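Local coordinates for protein pectate lyase (Bacillus subtilis, PDB 5AMV) that cleaves polygalacturonate by calcium-dependent elimination, leaving oligosaccharides with unsaturated galacturonosyl groups at their non-reducing ends, at residues 142-146 with 182-186; 222-228 with 245-251. All blocks are in the same frame, centred on the assembly; numbering follows the deposited sequence. Where two conformers were deposited one is given.

In the fold
Contacts 1 and 2 follow one another along the chain and lie side by side in the parallel beta-helix of this polysaccharide lyase 1 enzyme, their centres about 10 Å apart. Residues 182-186 of contact 1 run next to 222-228 of contact 2: I186 N lies 2.8 Å from Q225 O, and D184 OD1 lies 2.8 Å from G224 N, both probable hydrogen bonds. The two contacts share one calcium ion, held by D184 of contact 1 and by D223 and D227 of contact 2. The K247 side chain is about 5 Å from a bound galacturonate and about 3 Å from the side chain of R279, the inferred active-site arginine. The D184 side chain is about 13 Å from a bound galacturonate.

Contact 1: residues 142-146 with 182-186; sequences GGNFQ and QYDNI. With CA (calcium ion), chain C.
N144 lays its side chain across the backbone of Y183 and D184, while the next residue, F145, pairs with N185 and I186 as neighbouring parallel strands do. CG of N144 stands anti to the backbone N (chi1 -179°), which carries the amide over to the peptide between Y183 and D184. Its amide end meets the Y183 ring at the edge, near the ring plane, and Y183 CB packs alongside N144 CB at 4.1 Å. With an alanine here the Y183-D184 peptide would probably lose the side chain lying over it, leaving a gap at the edge of the Y183 ring. F145 N donates to N185 O at 2.9 Å with an N-H...O angle of 155°. On the other side of the bridge, I186 CA makes a C-H...O contact of 3.3 Å with F145 O. F145 CB and I186 CG1 come within 4.4 Å on the same face of the sheet; the phenyl ring then leads away, to meet the ring of F159 edge-to-face. A water joins G143 O to N185 ND2, taking a proton from the amide and giving one to the carbonyl. D184 turns its carboxylate to the calcium ion and binds it with both oxygens, OD1 at 2.3 Å and OD2 at 2.4 Å from the metal. T187 OG1 also hydrogen-bonds OD2 and so helps fix the carboxylate's rotation. Strand pairing between successive coils, beside an aspartate that chelates calcium, is characteristic of the parallel beta-helix and metal site of pectate lyases.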
# COMPACT_ATOMS: atom_id res chain seq x y z
N GLY A 142 -11.04 0.15 -8.08
CA GLY A 142 -10.30 0.97 -9.06
C GLY A 142 -9.68 2.26 -8.52
O GLY A 142 -8.85 2.86 -9.20
N GLY A 143 -10.05 2.66 -7.31
CA GLY A 143 -9.64 3.95 -6.76
C GLY A 143 -8.26 3.95 -6.10
O GLY A 143 -7.76 2.91 -5.66
N ASN A 144 -7.69 5.14 -6.04
CA ASN A 144 -6.41 5.36 -5.34
C ASN A 144 -6.64 6.54 -4.44
O ASN A 144 -6.81 7.67 -4.93
CB ASN A 144 -5.32 5.63 -6.39
CG ASN A 144 -3.91 5.87 -5.79
OD1 ASN A 144 -3.69 6.04 -4.56
ND2 ASN A 144 -2.98 5.85 -6.66
N PHE A 145 -6.72 6.30 -3.13
CA PHE A 145 -6.81 7.42 -2.16
C PHE A 145 -5.40 7.96 -1.95
O PHE A 145 -4.50 7.18 -1.65
CB PHE A 145 -7.36 6.96 -0.80
CG PHE A 145 -8.85 6.70 -0.76
CD1 PHE A 145 -9.65 6.73 -1.91
CD2 PHE A 145 -9.43 6.32 0.47
CE1 PHE A 145 -11.05 6.45 -1.85
CE2 PHE A 145 -10.82 6.05 0.55
CZ PHE A 145 -11.61 6.10 -0.60
N GLN A 146 -5.20 9.28 -2.11
CA GLN A 146 -3.88 9.87 -1.80
C GLN A 146 -4.01 10.72 -0.54
O GLN A 146 -4.96 11.48 -0.41
CB GLN A 146 -3.38 10.74 -2.99
CG GLN A 146 -2.04 11.35 -2.63
CD GLN A 146 -1.30 12.03 -3.77
OE1 GLN A 146 -0.13 11.70 -4.03
NE2 GLN A 146 -1.94 13.02 -4.42
N GLN A 182 0.72 3.51 -12.12
CA GLN A 182 0.66 4.68 -11.24
C GLN A 182 -0.18 4.54 -9.99
O GLN A 182 -0.05 5.41 -9.10
CB GLN A 182 0.16 5.92 -12.00
CG GLN A 182 1.20 6.52 -12.94
CD GLN A 182 2.47 6.98 -12.20
OE1 GLN A 182 2.41 7.85 -11.32
NE2 GLN A 182 3.61 6.40 -12.58
N TYR A 183 -1.08 3.55 -9.91
CA TYR A 183 -2.10 3.62 -8.83
C TYR A 183 -1.85 2.61 -7.76
O TYR A 183 -1.67 1.43 -8.05
CB TYR A 183 -3.56 3.45 -9.38
CG TYR A 183 -3.76 4.34 -10.56
CD1 TYR A 183 -3.57 5.71 -10.44
CD2 TYR A 183 -4.06 3.80 -11.82
CE1 TYR A 183 -3.67 6.54 -11.54
CE2 TYR A 183 -4.17 4.62 -12.93
CZ TYR A 183 -3.99 5.97 -12.80
OH TYR A 183 -4.02 6.76 -13.92
N ASP A 184 -1.89 3.10 -6.53
CA ASP A 184 -1.92 2.22 -5.36
C ASP A 184 -3.37 2.23 -4.86
O ASP A 184 -4.17 3.08 -5.29
CB ASP A 184 -1.04 2.83 -4.27
CG ASP A 184 0.37 3.14 -4.73
OD1 ASP A 184 0.98 2.39 -5.52
OD2 ASP A 184 0.96 4.12 -4.21
N ASN A 185 -3.73 1.38 -3.88
CA ASN A 185 -5.03 1.57 -3.21
C ASN A 185 -4.99 2.82 -2.31
O ASN A 185 -5.90 3.65 -2.36
CB ASN A 185 -5.41 0.32 -2.40
CG ASN A 185 -5.29 -0.93 -3.23
OD1 ASN A 185 -4.40 -1.77 -2.97
ND2 ASN A 185 -6.17 -1.09 -4.25
N ILE A 186 -3.90 2.97 -1.55
CA ILE A 186 -3.70 4.16 -0.72
C ILE A 186 -2.23 4.59 -0.84
O ILE A 186 -1.31 3.77 -0.65
CB ILE A 186 -4.01 3.89 0.78
CG1 ILE A 186 -5.46 3.44 0.97
CG2 ILE A 186 -3.70 5.15 1.66
CD1 ILE A 186 -5.76 2.94 2.40
CA CA C . 3.03 3.44 -5.23
O HOH W 1 -8.62 0.35 -4.74
O HOH W 2 2.39 4.89 -6.96
O HOH W 3 5.31 2.94 -5.37
O HOH W 4 3.88 5.22 -4.00

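Contact 2: residues 222-228 with 245-251; sequences HDGQTDA and HDKSSIF. With CA (calcium ion), chain C.
The Q225 side chain lies flat on the H245 imidazole, amide and ring planes 3° apart, the two side chains running past each other in opposite directions. Q225 CG sits over the ring centre, 3.4 Å from the centroid, in a CH-pi contact. A chi1 of 179° swings the H245 ring away from its own backbone N and sets one face against Q225. H245 NE2 is shared between D223 O and K247 O, both bonds weak at 2.8 Å; D203 takes the ND1 side. At the far end of the glutamine, S248 OG donates to Q225 OE1 in the carbonyl plane, on a lone pair. S248 O in turn accepts from two successive amides, Q225 N and T226 N. T226 OG1 meets S249 OG at 3.1 Å and also bonds the hydroxyl of Y242. D227 crosses I250 obliquely: I250 N reaches D227 OD1 at 2.9 Å from above the carboxylate plane, while OD2 binds the calcium ion at 2.3 Å. D223 OD2 also binds the calcium. Farther along, A228 N donates to I250 O, and A228 CB rests against F251 CD1 at 3.9 Å. Strand 226-229 continues the parallel sheet from strand 186-189, and a bridge at A228 and F251 joins it to strand 247-251; Y242 from strand 235-245 touches Q225, S248 and S249, while strand 266-274 packs I266 against A228 and F251.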
# COMPACT_ATOMS: atom_id res chain seq x y z
N HIS A 222 -0.81 -2.99 -11.92
CA HIS A 222 -0.91 -2.52 -10.52
C HIS A 222 0.40 -2.02 -9.99
O HIS A 222 1.47 -2.42 -10.47
CB HIS A 222 -1.31 -3.71 -9.63
CG HIS A 222 -2.62 -4.31 -10.01
ND1 HIS A 222 -2.73 -5.57 -10.52
CD2 HIS A 222 -3.87 -3.79 -9.98
CE1 HIS A 222 -4.00 -5.83 -10.78
NE2 HIS A 222 -4.71 -4.77 -10.44
N ASP A 223 0.34 -1.21 -8.95
CA ASP A 223 1.50 -0.79 -8.20
C ASP A 223 1.39 -1.30 -6.75
O ASP A 223 1.28 -2.49 -6.50
CB ASP A 223 1.60 0.74 -8.26
CG ASP A 223 3.03 1.25 -8.07
OD1 ASP A 223 3.96 0.70 -8.68
OD2 ASP A 223 3.21 2.22 -7.30
N GLY A 224 1.40 -0.37 -5.80
CA GLY A 224 1.29 -0.73 -4.35
C GLY A 224 -0.13 -0.85 -3.79
O GLY A 224 -1.11 -0.63 -4.50
N GLN A 225 -0.20 -1.28 -2.53
CA GLN A 225 -1.45 -1.38 -1.78
C GLN A 225 -1.51 -0.20 -0.82
O GLN A 225 -2.40 0.63 -0.93
CB GLN A 225 -1.52 -2.74 -1.05
CG GLN A 225 -1.45 -3.84 -2.10
CD GLN A 225 -1.65 -5.20 -1.47
OE1 GLN A 225 -0.83 -5.67 -0.72
NE2 GLN A 225 -2.78 -5.82 -1.78
N THR A 226 -0.56 -0.13 0.10
CA THR A 226 -0.45 0.98 1.04
C THR A 226 1.02 1.43 1.02
O THR A 226 1.87 0.82 1.67
CB THR A 226 -0.90 0.58 2.47
OG1 THR A 226 -0.17 -0.60 2.90
CG2 THR A 226 -2.41 0.26 2.53
N ASP A 227 1.29 2.49 0.27
CA ASP A 227 2.67 2.98 0.11
C ASP A 227 2.84 4.30 0.86
O ASP A 227 1.86 5.05 1.11
CB ASP A 227 2.99 3.20 -1.38
CG ASP A 227 3.15 1.90 -2.15
OD1 ASP A 227 3.26 0.80 -1.54
OD2 ASP A 227 3.22 2.00 -3.39
N ALA A 228 4.08 4.61 1.22
CA ALA A 228 4.40 5.86 1.93
C ALA A 228 5.71 6.45 1.40
O ALA A 228 6.67 5.75 1.27
CB ALA A 228 4.48 5.64 3.43
N HIS A 245 -1.66 -10.12 -4.53
CA HIS A 245 -1.11 -8.88 -5.07
C HIS A 245 0.43 -9.01 -5.08
O HIS A 245 0.99 -9.79 -4.29
CB HIS A 245 -1.59 -7.68 -4.19
CG HIS A 245 -1.05 -6.36 -4.64
ND1 HIS A 245 -1.72 -5.53 -5.52
CD2 HIS A 245 0.13 -5.74 -4.37
CE1 HIS A 245 -0.98 -4.46 -5.77
NE2 HIS A 245 0.14 -4.56 -5.08
N ASP A 246 1.10 -8.31 -5.99
CA ASP A 246 2.55 -8.42 -6.10
C ASP A 246 3.28 -7.54 -5.07
O ASP A 246 3.70 -8.04 -4.05
CB ASP A 246 2.91 -8.16 -7.58
CG ASP A 246 4.41 -8.31 -7.88
OD1 ASP A 246 5.23 -8.50 -6.99
OD2 ASP A 246 4.73 -8.13 -9.08
N LYS A 247 3.36 -6.22 -5.30
CA LYS A 247 4.12 -5.31 -4.42
C LYS A 247 3.22 -4.62 -3.40
O LYS A 247 2.45 -3.71 -3.73
CB LYS A 247 4.80 -4.27 -5.29
CG LYS A 247 5.88 -4.95 -6.20
CD LYS A 247 6.58 -3.96 -7.13
CE LYS A 247 5.90 -3.79 -8.45
NZ LYS A 247 6.96 -3.43 -9.48
N SER A 248 3.30 -5.06 -2.15
CA SER A 248 2.31 -4.57 -1.17
C SER A 248 2.53 -3.16 -0.64
O SER A 248 1.65 -2.31 -0.73
CB SER A 248 2.28 -5.49 0.03
OG SER A 248 1.43 -4.97 1.02
N SER A 249 3.68 -2.93 -0.02
CA SER A 249 3.88 -1.77 0.82
C SER A 249 5.31 -1.29 0.67
O SER A 249 6.23 -1.92 1.19
CB SER A 249 3.61 -2.12 2.30
OG SER A 249 2.25 -2.54 2.48
N ILE A 250 5.49 -0.16 -0.02
CA ILE A 250 6.84 0.42 -0.14
C ILE A 250 6.88 1.72 0.68
O ILE A 250 6.07 2.66 0.42
CB ILE A 250 7.34 0.62 -1.65
CG1 ILE A 250 8.75 1.24 -1.67
CG2 ILE A 250 6.44 1.48 -2.41
CD1 ILE A 250 9.58 0.94 -2.97
N PHE A 251 7.84 1.79 1.59
CA PHE A 251 7.97 2.98 2.47
C PHE A 251 9.31 3.61 2.16
O PHE A 251 10.35 3.02 2.47
CB PHE A 251 7.91 2.62 3.97
CG PHE A 251 6.67 1.84 4.39
CD1 PHE A 251 5.49 1.93 3.69
CD2 PHE A 251 6.72 1.03 5.55
CE1 PHE A 251 4.36 1.24 4.11
CE2 PHE A 251 5.57 0.34 6.00
CZ PHE A 251 4.40 0.43 5.27
CA CA C . 3.03 3.44 -5.23
O HOH W 5 1.96 -4.92 -7.66
O HOH W 6 4.31 -1.32 -3.06
O HOH W 3 5.31 2.94 -5.37
O HOH W 4 3.88 5.22 -4.00
O HOH W 2 2.39 4.89 -6.96